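Local coordinates for sortase family protein (PDB 4D7W) that probably acts as a class C sortase, a cysteine transpeptidase that helps build surface pili in Streptococcus agalactiae, at residues 51-62 and 74-82; 102-113 and 164-175. One frame throughout, in Å; residues are numbered along the deposited sequence.

Contact 1. Residues 51-62 and 74-82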
loop_
_atom_site.group_PDB
_atom_site.type_symbol
_atom_site.label_atom_id
_atom_site.label_comp_id
_atom_site.label_asym_id
_atom_site.label_seq_id
_atom_site.Cartn_x
_atom_site.Cartn_y
_atom_site.Cartn_z
ATOM N N TYR A 51 8.700 5.678 -10.699
ATOM C CA TYR A 51 7.801 5.370 -9.589
ATOM C C TYR A 51 6.967 6.585 -9.174
ATOM O O TYR A 51 5.752 6.491 -9.056
ATOM C CB TYR A 51 8.615 4.840 -8.412
ATOM C CG TYR A 51 7.864 4.746 -7.096
ATOM C CD1 TYR A 51 6.777 3.900 -6.956
ATOM C CD2 TYR A 51 8.261 5.480 -5.991
ATOM C CE1 TYR A 51 6.088 3.794 -5.755
ATOM C CE2 TYR A 51 7.566 5.381 -4.771
ATOM C CZ TYR A 51 6.489 4.538 -4.667
ATOM O OH TYR A 51 5.794 4.429 -3.481
ATOM N N ASN A 52 7.606 7.735 -8.981
ATOM C CA ASN A 52 6.871 8.916 -8.543
ATOM C C ASN A 52 5.808 9.387 -9.533
ATOM O O ASN A 52 4.845 10.053 -9.146
ATOM C CB ASN A 52 7.836 10.064 -8.241
ATOM C CG ASN A 52 8.610 9.838 -6.960
ATOM O OD1 ASN A 52 8.161 9.108 -6.074
ATOM N ND2 ASN A 52 9.774 10.465 -6.849
ATOM N N SER A 53 5.973 9.032 -10.801
ATOM C CA SER A 53 4.997 9.398 -11.822
ATOM C C SER A 53 3.832 8.421 -11.881
ATOM O O SER A 53 2.868 8.660 -12.610
ATOM C CB SER A 53 5.660 9.453 -13.199
ATOM O OG SER A 53 5.939 8.135 -13.665
ATOM N N GLN A 54 3.929 7.289 -11.176
ATOM C CA GLN A 54 2.866 6.292 -11.284
ATOM C C GLN A 54 1.741 6.647 -10.326
ATOM O O GLN A 54 2.002 7.071 -9.210
ATOM C CB GLN A 54 3.396 4.872 -11.000
ATOM C CG GLN A 54 4.462 4.407 -11.989
ATOM C CD GLN A 54 3.892 4.152 -13.387
ATOM O OE1 GLN A 54 2.688 3.972 -13.544
ATOM N NE2 GLN A 54 4.755 4.137 -14.396
ATOM N N LEU A 55 0.497 6.475 -10.771
ATOM C CA LEU A 55 -0.697 6.702 -9.947
ATOM C C LEU A 55 -0.718 8.112 -9.350
ATOM O O LEU A 55 -1.178 8.316 -8.231
ATOM C CB LEU A 55 -0.783 5.648 -8.827
ATOM C CG LEU A 55 -0.917 4.220 -9.361
ATOM C CD1 LEU A 55 -1.031 3.227 -8.204
ATOM C CD2 LEU A 55 -2.123 4.143 -10.259
ATOM N N ALA A 56 -0.195 9.078 -10.092
ATOM C CA ALA A 56 -0.087 10.438 -9.592
ATOM C C ALA A 56 -1.061 11.329 -10.333
ATOM O O ALA A 56 -1.024 11.376 -11.563
ATOM C CB ALA A 56 1.355 10.962 -9.749
ATOM N N ILE A 57 -1.945 12.017 -9.609
ATOM C CA ILE A 57 -2.865 12.954 -10.265
ATOM C C ILE A 57 -2.639 14.399 -9.825
ATOM O O ILE A 57 -3.390 15.295 -10.223
ATOM C CB ILE A 57 -4.328 12.608 -9.998
ATOM C CG1 ILE A 57 -4.676 12.890 -8.536
ATOM C CG2 ILE A 57 -4.623 11.152 -10.383
ATOM C CD1 ILE A 57 -6.117 12.539 -8.200
ATOM N N ASP A 58 -1.618 14.617 -9.000
ATOM C CA ASP A 58 -1.223 15.959 -8.571
ATOM C C ASP A 58 0.163 15.845 -7.975
ATOM O O ASP A 58 0.774 14.797 -8.061
ATOM C CB ASP A 58 -2.225 16.564 -7.569
ATOM C CG ASP A 58 -2.457 15.684 -6.329
ATOM O OD1 ASP A 58 -1.517 15.011 -5.852
ATOM O OD2 ASP A 58 -3.601 15.672 -5.825
ATOM N N LYS A 59 0.658 16.904 -7.350
ATOM C CA LYS A 59 2.024 16.867 -6.836
ATOM C C LYS A 59 2.162 16.392 -5.379
ATOM O O LYS A 59 3.245 16.481 -4.797
ATOM C CB LYS A 59 2.661 18.250 -6.975
ATOM C CG LYS A 59 2.947 18.641 -8.422
ATOM C CD LYS A 59 4.012 19.719 -8.498
ATOM C CE LYS A 59 4.524 19.877 -9.918
ATOM N NZ LYS A 59 5.924 20.405 -9.961
ATOM N N THR A 60 1.083 15.874 -4.801
ATOM C CA THR A 60 1.070 15.539 -3.378
ATOM C C THR A 60 1.658 14.163 -3.045
ATOM O O THR A 60 1.971 13.895 -1.896
ATOM C CB THR A 60 -0.356 15.575 -2.818
ATOM O OG1 THR A 60 -1.063 14.411 -3.244
ATOM C CG2 THR A 60 -1.096 16.798 -3.321
ATOM N N GLY A 61 1.788 13.286 -4.030
ATOM C CA GLY A 61 2.204 11.916 -3.759
ATOM C C GLY A 61 1.066 10.958 -3.378
ATOM O O GLY A 61 1.301 9.763 -3.156
ATOM N N ASN A 62 -0.160 11.476 -3.310
ATOM C CA ASN A 62 -1.319 10.721 -2.821
ATOM C C ASN A 62 -1.828 9.780 -3.915
ATOM O O ASN A 62 -2.203 10.235 -4.988
ATOM C CB ASN A 62 -2.416 11.696 -2.369
ATOM C CG ASN A 62 -3.624 10.998 -1.742
ATOM O OD1 ASN A 62 -3.749 9.760 -1.754
ATOM N ND2 ASN A 62 -4.530 11.799 -1.199
ATOM N N LYS A 74 -9.488 4.700 7.793
ATOM C CA LYS A 74 -9.570 5.148 6.416
ATOM C C LYS A 74 -8.516 6.235 6.282
ATOM O O LYS A 74 -8.657 7.308 6.870
ATOM C CB LYS A 74 -10.968 5.667 6.071
ATOM C CG LYS A 74 -11.147 5.931 4.582
ATOM C CD LYS A 74 -12.570 6.365 4.228
ATOM C CE LYS A 74 -12.703 7.891 4.159
ATOM N NZ LYS A 74 -13.855 8.346 3.308
ATOM N N LEU A 75 -7.439 5.935 5.562
ATOM C CA LEU A 75 -6.292 6.841 5.470
ATOM C C LEU A 75 -5.781 6.950 4.052
ATOM O O LEU A 75 -5.867 5.984 3.278
ATOM C CB LEU A 75 -5.146 6.372 6.370
ATOM C CG LEU A 75 -5.302 6.447 7.884
ATOM C CD1 LEU A 75 -4.204 5.630 8.548
ATOM C CD2 LEU A 75 -5.236 7.882 8.345
ATOM N N PRO A 76 -5.235 8.123 3.708
ATOM C CA PRO A 76 -4.610 8.331 2.395
ATOM C C PRO A 76 -3.284 7.585 2.271
ATOM O O PRO A 76 -2.536 7.503 3.250
ATOM C CB PRO A 76 -4.402 9.855 2.338
ATOM C CG PRO A 76 -4.342 10.291 3.787
ATOM C CD PRO A 76 -5.263 9.352 4.529
ATOM N N LEU A 77 -3.018 7.045 1.084
ATOM C CA LEU A 77 -1.798 6.298 0.762
ATOM C C LEU A 77 -0.839 7.146 -0.038
ATOM O O LEU A 77 -1.224 7.647 -1.089
ATOM C CB LEU A 77 -2.109 5.055 -0.083
ATOM C CG LEU A 77 -2.793 3.865 0.556
ATOM C CD1 LEU A 77 -2.985 2.787 -0.507
ATOM C CD2 LEU A 77 -1.951 3.349 1.711
ATOM N N TYR A 78 0.409 7.270 0.401
ATOM C CA TYR A 78 1.365 8.082 -0.346
ATOM C C TYR A 78 2.532 7.273 -0.928
ATOM O O TYR A 78 2.881 6.210 -0.416
ATOM C CB TYR A 78 1.897 9.209 0.552
ATOM C CG TYR A 78 0.862 10.283 0.842
ATOM C CD1 TYR A 78 -0.033 10.143 1.892
ATOM C CD2 TYR A 78 0.768 11.429 0.050
ATOM C CE1 TYR A 78 -0.990 11.114 2.163
ATOM C CE2 TYR A 78 -0.193 12.398 0.306
ATOM C CZ TYR A 78 -1.063 12.228 1.371
ATOM O OH TYR A 78 -2.016 13.167 1.648
ATOM N N HIS A 79 3.141 7.797 -1.993
ATOM C CA HIS A 79 4.421 7.293 -2.483
ATOM C C HIS A 79 5.477 7.306 -1.381
ATOM O O HIS A 79 5.652 8.311 -0.696
ATOM C CB HIS A 79 4.945 8.132 -3.660
ATOM C CG HIS A 79 4.173 7.964 -4.942
ATOM N ND1 HIS A 79 2.977 8.604 -5.182
ATOM C CD2 HIS A 79 4.443 7.248 -6.059
ATOM C CE1 HIS A 79 2.540 8.291 -6.392
ATOM N NE2 HIS A 79 3.409 7.466 -6.946
ATOM N N GLY A 80 6.194 6.198 -1.220
ATOM C CA GLY A 80 7.371 6.184 -0.368
ATOM C C GLY A 80 7.008 6.130 1.102
ATOM O O GLY A 80 5.839 6.166 1.461
ATOM N N THR A 81 8.015 6.037 1.959
ATOM C CA THR A 81 7.777 5.878 3.393
ATOM C C THR A 81 8.576 6.876 4.218
ATOM O O THR A 81 9.067 6.548 5.296
ATOM C CB THR A 81 8.129 4.463 3.848
ATOM O OG1 THR A 81 9.423 4.134 3.345
ATOM C CG2 THR A 81 7.136 3.466 3.282
ATOM N N SER A 82 8.698 8.097 3.709
ATOM C CA SER A 82 9.391 9.166 4.424
ATOM C C SER A 82 8.711 9.471 5.760
ATOM O O SER A 82 7.530 9.163 5.946
ATOM C CB SER A 82 9.443 10.424 3.556
ATOM O OG SER A 82 8.137 10.829 3.183
#
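His79 reaches into the turn that follows helix 45-52, and both of its ring nitrogens end on backbone oxygens of residues 51-62. NE2 donates to Gln54 O at 2.7 Å; the oxygen lies almost exactly in the imidazole plane, though the N-H is bent to 135°. On the other flank ND1 donates to Gly61 O (2.9 Å), coming from above that carbonyl's plane. The same oxygen takes the backbone His79 N at 2.9 Å, so a single carbonyl holds main chain and ring at once. With chi1 at -71°, CG sits beside the backbone N, which lets ND1 and the backbone N converge on Gly61 O.

The CD2 edge of the imidazole points at one face of the Tyr51 ring, an edge-to-face pair with planes at 67° and His79 CD2 3.7 Å from Tyr51 CZ. Tyrosine suits this place because its hydroxyl extends past the histidine to accept from Gly80 N (2.9 Å), and it is also bonded to His92.

Tyr78 leans over the far end of the loop, its CE2 3.5 Å from Asn62 CB, where the two residues form an antiparallel, non-hydrogen-bonded pair. Glycine suits position 61, because at its positive phi a CB would jam against Thr60 O. An Asx turn at Asp58 and an ST turn at Thr60 shape the approach to it, Asp58 OD1 gripping Thr60 OG1 at 2.7 Å.

Because ND1 and NE2 both give hydrogen bonds to carbonyls, the pattern is consistent with a protonated imidazole, whose charge would strengthen this link between the loop and the sortase sheet.

Contact 2. Residues 102-113 and 164-175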
loop_
_atom_site.group_PDB
_atom_site.type_symbol
_atom_site.label_atom_id
_atom_site.label_comp_id
_atom_site.label_asym_id
_atom_site.label_seq_id
_atom_site.Cartn_x
_atom_site.Cartn_y
_atom_site.Cartn_z
ATOM N N GLY A 102 -2.225 -7.233 -9.528
ATOM C CA GLY A 102 -1.916 -7.816 -10.821
ATOM C C GLY A 102 -1.237 -9.150 -10.558
ATOM O O GLY A 102 -0.853 -9.434 -9.434
ATOM N N ASP A 103 -1.093 -9.974 -11.581
ATOM C CA ASP A 103 -0.396 -11.240 -11.430
ATOM C C ASP A 103 1.072 -11.031 -11.029
ATOM O O ASP A 103 1.740 -10.122 -11.542
ATOM C CB ASP A 103 -0.480 -12.030 -12.735
ATOM C CG ASP A 103 0.357 -13.291 -12.710
ATOM O OD1 ASP A 103 -0.123 -14.308 -12.161
ATOM O OD2 ASP A 103 1.492 -13.266 -13.243
ATOM N N SER A 104 1.568 -11.874 -10.123
ATOM C CA SER A 104 2.969 -11.838 -9.714
ATOM C C SER A 104 3.352 -10.467 -9.138
ATOM O O SER A 104 4.329 -9.856 -9.583
ATOM C CB SER A 104 3.870 -12.170 -10.911
ATOM O OG SER A 104 3.638 -13.484 -11.385
ATOM N N THR A 105 2.574 -9.977 -8.172
ATOM C CA THR A 105 2.855 -8.676 -7.557
ATOM C C THR A 105 2.810 -8.795 -6.046
ATOM O O THR A 105 2.195 -9.704 -5.504
ATOM C CB THR A 105 1.862 -7.584 -8.018
ATOM O OG1 THR A 105 0.523 -7.958 -7.664
ATOM C CG2 THR A 105 1.949 -7.371 -9.542
ATOM N N HIS A 106 3.494 -7.891 -5.360
ATOM C CA HIS A 106 3.420 -7.847 -3.908
ATOM C C HIS A 106 3.641 -6.405 -3.510
ATOM O O HIS A 106 4.732 -5.869 -3.659
ATOM C CB HIS A 106 4.450 -8.777 -3.250
ATOM C CG HIS A 106 4.262 -8.925 -1.764
ATOM N ND1 HIS A 106 4.965 -9.840 -1.008
ATOM C CD2 HIS A 106 3.449 -8.268 -0.899
ATOM C CE1 HIS A 106 4.600 -9.735 0.261
ATOM N NE2 HIS A 106 3.689 -8.783 0.355
ATOM N N SER A 107 2.559 -5.772 -3.081
ATOM C CA SER A 107 2.574 -4.392 -2.643
ATOM C C SER A 107 2.734 -4.353 -1.123
ATOM O O SER A 107 2.096 -5.133 -0.411
ATOM C CB SER A 107 1.273 -3.700 -3.062
ATOM O OG SER A 107 1.359 -2.302 -2.854
ATOM N N ILE A 108 3.563 -3.444 -0.626
ATOM C CA ILE A 108 3.791 -3.323 0.813
ATOM C C ILE A 108 3.467 -1.913 1.298
ATOM O O ILE A 108 4.006 -0.935 0.773
ATOM C CB ILE A 108 5.231 -3.657 1.180
ATOM C CG1 ILE A 108 5.560 -5.090 0.773
ATOM C CG2 ILE A 108 5.461 -3.496 2.703
ATOM C CD1 ILE A 108 7.048 -5.421 0.826
ATOM N N LEU A 109 2.588 -1.830 2.296
ATOM C CA LEU A 109 2.112 -0.578 2.857
ATOM C C LEU A 109 2.528 -0.486 4.323
ATOM O O LEU A 109 2.323 -1.428 5.087
ATOM C CB LEU A 109 0.600 -0.490 2.745
ATOM C CG LEU A 109 0.030 -0.670 1.342
ATOM C CD1 LEU A 109 -1.468 -0.425 1.367
ATOM C CD2 LEU A 109 0.739 0.266 0.381
ATOM N N SER A 110 3.086 0.653 4.711
ATOM C CA SER A 110 3.686 0.816 6.041
ATOM C C SER A 110 3.069 1.987 6.813
ATOM O O SER A 110 2.753 3.039 6.242
ATOM C CB SER A 110 5.193 1.011 5.892
ATOM O OG SER A 110 5.838 1.142 7.145
ATOM N N GLY A 111 2.897 1.808 8.121
ATOM C CA GLY A 111 2.326 2.859 8.934
ATOM C C GLY A 111 2.813 2.715 10.366
ATOM O O GLY A 111 2.978 1.588 10.868
ATOM N N HIS A 112 3.058 3.851 11.010
ATOM C CA HIS A 112 3.484 3.867 12.417
ATOM C C HIS A 112 2.491 3.141 13.312
ATOM O O HIS A 112 1.291 3.110 13.039
ATOM C CB HIS A 112 3.664 5.297 12.923
ATOM C CG HIS A 112 4.959 5.921 12.520
ATOM N ND1 HIS A 112 5.107 7.282 12.343
ATOM C CD2 HIS A 112 6.171 5.375 12.269
ATOM C CE1 HIS A 112 6.353 7.546 11.992
ATOM N NE2 HIS A 112 7.020 6.406 11.942
ATOM N N ARG A 113 3.001 2.547 14.385
ATOM C CA ARG A 113 2.144 1.865 15.334
ATOM C C ARG A 113 1.674 2.939 16.300
ATOM O O ARG A 113 2.053 2.970 17.479
ATOM C CB ARG A 113 2.896 0.720 16.029
ATOM C CG ARG A 113 2.037 -0.223 16.869
ATOM C CD ARG A 113 1.265 -1.225 16.020
ATOM N NE ARG A 113 0.414 -2.076 16.855
ATOM C CZ ARG A 113 0.806 -3.206 17.437
ATOM N NH1 ARG A 113 2.053 -3.631 17.300
ATOM N NH2 ARG A 113 -0.047 -3.912 18.171
ATOM N N LYS A 164 5.598 -15.563 -7.786
ATOM C CA LYS A 164 5.031 -15.676 -9.126
ATOM C C LYS A 164 3.633 -16.282 -9.054
ATOM O O LYS A 164 3.394 -17.227 -8.297
ATOM C CB LYS A 164 5.937 -16.523 -10.023
ATOM C CG LYS A 164 7.299 -15.897 -10.317
ATOM C CD LYS A 164 8.029 -16.681 -11.407
ATOM C CE LYS A 164 9.346 -16.027 -11.815
ATOM N NZ LYS A 164 10.499 -16.491 -10.989
ATOM N N GLY A 165 2.703 -15.730 -9.825
ATOM C CA GLY A 165 1.350 -16.262 -9.852
ATOM C C GLY A 165 0.508 -15.951 -8.619
ATOM O O GLY A 165 -0.562 -16.543 -8.423
ATOM N N LYS A 166 1.006 -15.042 -7.778
ATOM C CA LYS A 166 0.272 -14.540 -6.611
ATOM C C LYS A 166 0.115 -13.017 -6.661
ATOM O O LYS A 166 0.957 -12.320 -7.218
ATOM C CB LYS A 166 0.980 -14.930 -5.308
ATOM C CG LYS A 166 0.980 -16.436 -5.022
ATOM C CD LYS A 166 -0.405 -16.912 -4.595
ATOM C CE LYS A 166 -0.440 -18.412 -4.380
ATOM N NZ LYS A 166 -1.847 -18.841 -4.148
ATOM N N ASP A 167 -0.974 -12.525 -6.073
ATOM C CA ASP A 167 -1.271 -11.096 -5.949
ATOM C C ASP A 167 -1.427 -10.779 -4.451
ATOM O O ASP A 167 -2.500 -11.000 -3.878
ATOM C CB ASP A 167 -2.548 -10.749 -6.742
ATOM C CG ASP A 167 -2.910 -9.269 -6.693
ATOM O OD1 ASP A 167 -2.399 -8.516 -5.823
ATOM O OD2 ASP A 167 -3.736 -8.858 -7.538
ATOM N N TYR A 168 -0.348 -10.281 -3.845
ATOM C CA TYR A 168 -0.241 -10.056 -2.397
ATOM C C TYR A 168 -0.171 -8.582 -2.031
ATOM O O TYR A 168 0.413 -7.789 -2.759
ATOM C CB TYR A 168 1.017 -10.725 -1.830
ATOM C CG TYR A 168 0.960 -12.238 -1.711
ATOM C CD1 TYR A 168 -0.188 -12.881 -1.254
ATOM C CD2 TYR A 168 2.063 -13.017 -2.032
ATOM C CE1 TYR A 168 -0.240 -14.265 -1.127
ATOM C CE2 TYR A 168 2.017 -14.402 -1.917
ATOM C CZ TYR A 168 0.867 -15.013 -1.459
ATOM O OH TYR A 168 0.832 -16.375 -1.338
ATOM N N GLN A 169 -0.727 -8.234 -0.872
ATOM C CA GLN A 169 -0.469 -6.933 -0.274
ATOM C C GLN A 169 -0.227 -7.140 1.221
ATOM O O GLN A 169 -1.020 -7.798 1.888
ATOM C CB GLN A 169 -1.637 -5.978 -0.522
ATOM C CG GLN A 169 -1.415 -4.538 -0.080
ATOM C CD GLN A 169 -2.485 -3.612 -0.629
ATOM O OE1 GLN A 169 -3.421 -3.250 0.079
ATOM N NE2 GLN A 169 -2.358 -3.240 -1.906
ATOM N N THR A 170 0.875 -6.602 1.729
ATOM C CA THR A 170 1.207 -6.744 3.152
ATOM C C THR A 170 1.132 -5.395 3.841
ATOM O O THR A 170 1.610 -4.390 3.306
ATOM C CB THR A 170 2.611 -7.346 3.341
ATOM O OG1 THR A 170 2.619 -8.675 2.831
ATOM C CG2 THR A 170 3.024 -7.391 4.832
ATOM N N LEU A 171 0.510 -5.375 5.019
ATOM C CA LEU A 171 0.470 -4.188 5.846
ATOM C C LEU A 171 1.482 -4.386 6.982
ATOM O O LEU A 171 1.477 -5.415 7.654
ATOM C CB LEU A 171 -0.948 -3.936 6.380
ATOM C CG LEU A 171 -2.093 -3.979 5.356
ATOM C CD1 LEU A 171 -3.413 -3.709 6.047
ATOM C CD2 LEU A 171 -1.865 -3.000 4.153
ATOM N N VAL A 172 2.359 -3.404 7.158
ATOM C CA VAL A 172 3.498 -3.509 8.046
ATOM C C VAL A 172 3.444 -2.431 9.113
ATOM O O VAL A 172 3.210 -1.259 8.809
ATOM C CB VAL A 172 4.829 -3.357 7.277
ATOM C CG1 VAL A 172 6.020 -3.509 8.236
ATOM C CG2 VAL A 172 4.904 -4.373 6.130
ATOM N N THR A 173 3.670 -2.814 10.364
ATOM C CA THR A 173 3.818 -1.823 11.412
ATOM C C THR A 173 4.801 -2.360 12.448
ATOM O O THR A 173 5.283 -3.483 12.313
ATOM C CB THR A 173 2.471 -1.471 12.076
ATOM O OG1 THR A 173 2.652 -0.341 12.936
ATOM C CG2 THR A 173 1.907 -2.658 12.875
ATOM N N CYS A 174 5.119 -1.547 13.451
ATOM C CA CYS A 174 6.047 -1.948 14.522
ATOM C C CYS A 174 5.348 -2.718 15.636
ATOM O O CYS A 174 4.150 -2.557 15.855
ATOM C CB CYS A 174 6.744 -0.720 15.129
ATOM S SG CYS A 174 7.882 0.133 14.021
ATOM N N THR A 175 6.105 -3.536 16.355
ATOM C CA THR A 175 5.533 -4.330 17.449
ATOM C C THR A 175 6.658 -4.817 18.356
ATOM O O THR A 175 7.809 -4.884 17.923
ATOM C CB THR A 175 4.714 -5.531 16.897
ATOM O OG1 THR A 175 3.663 -5.867 17.800
ATOM C CG2 THR A 175 5.595 -6.744 16.646
HETATM O O HOH W 1 0.299 -6.643 -5.269
#
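Tyr168 lays its CB over one face of the His106 imidazole, 3.8 Å from the ring centroid, and its phenol ring turns an edge toward that same ring, with planes at 65°. CG of His106 is anti to the backbone N (chi1 -171°), which swings the imidazole across to the neighbouring strand. There NE2 and Thr170 OG1 share a 2.7 Å hydrogen bond at the ring's edge, close to its plane. ND1 is bonded to Gln161 O, so histidine suits the site by offering a polar atom at each end. The phenol ring of Tyr168 makes a cation-pi contact with Arg187. Farther along this face the branched ends of Ile108 and Val172 meet, CG2 to CG2, at 3.6 Å.

Strands 105-110 and 167-175 run parallel, only 14° apart, their alternate residues exchanging N-H...O bonds such as Ser107 N to Tyr168 O and Thr170 N to Ser107 O. This is the parallel pair at the heart of the sortase beta-barrel. Residues 170-174, Thr-Leu-Val-Thr-Cys, match the family's TLxTC signature, so Cys174 is probably the nucleophile and His112, on the neighbouring segment, its histidine partner.

On the opposite face Leu109 and Leu171 run abreast, Leu171 CD2 lying 3.8 Å from Leu109 CB, while Leu109 CD1 also touches Gln169 OE1, an oxygen bonded to Trp133. Nearer the strand starts, Asp167 OD2 receives Gly102 N at 3.0 Å from well above the carboxylate plane. It also forms a salt bridge with Arg190, and Tyr144 holds OD1. A water donates to both Thr105 OG1 and Tyr168 O.

At the other end Thr173 OG1 donates to Gly111 O (2.8 Å). Arg113, bent at chi2, runs alongside Thr175; NH1 forks to Cys174 O and Thr175 OG1, each 2.8 Å away and within the guanidinium plane.

From the N terminus, the chain passes through helices 3-13, 17-31 and 45-52 before contact 1 closes a short loop of 11 residues, mostly strand 62-68 with the hairpin turn into 73-79. That contact joins the loop after the N-terminal helices to strand 73-79, which lies between 62-68 and 90-92. Strand 90-92 then bridges 73-79 and 105-115, and contact 2 closes a far longer loop of 50 residues that includes strands 132-137 and 140-152. The contacts follow in series, neither nested nor crossing. Their centres lie about 16 Å apart, yet they touch within the same sheet, Leu77 CD2 resting 3.8 Å from Leu109 CD1 and Thr81 packing on Ser110.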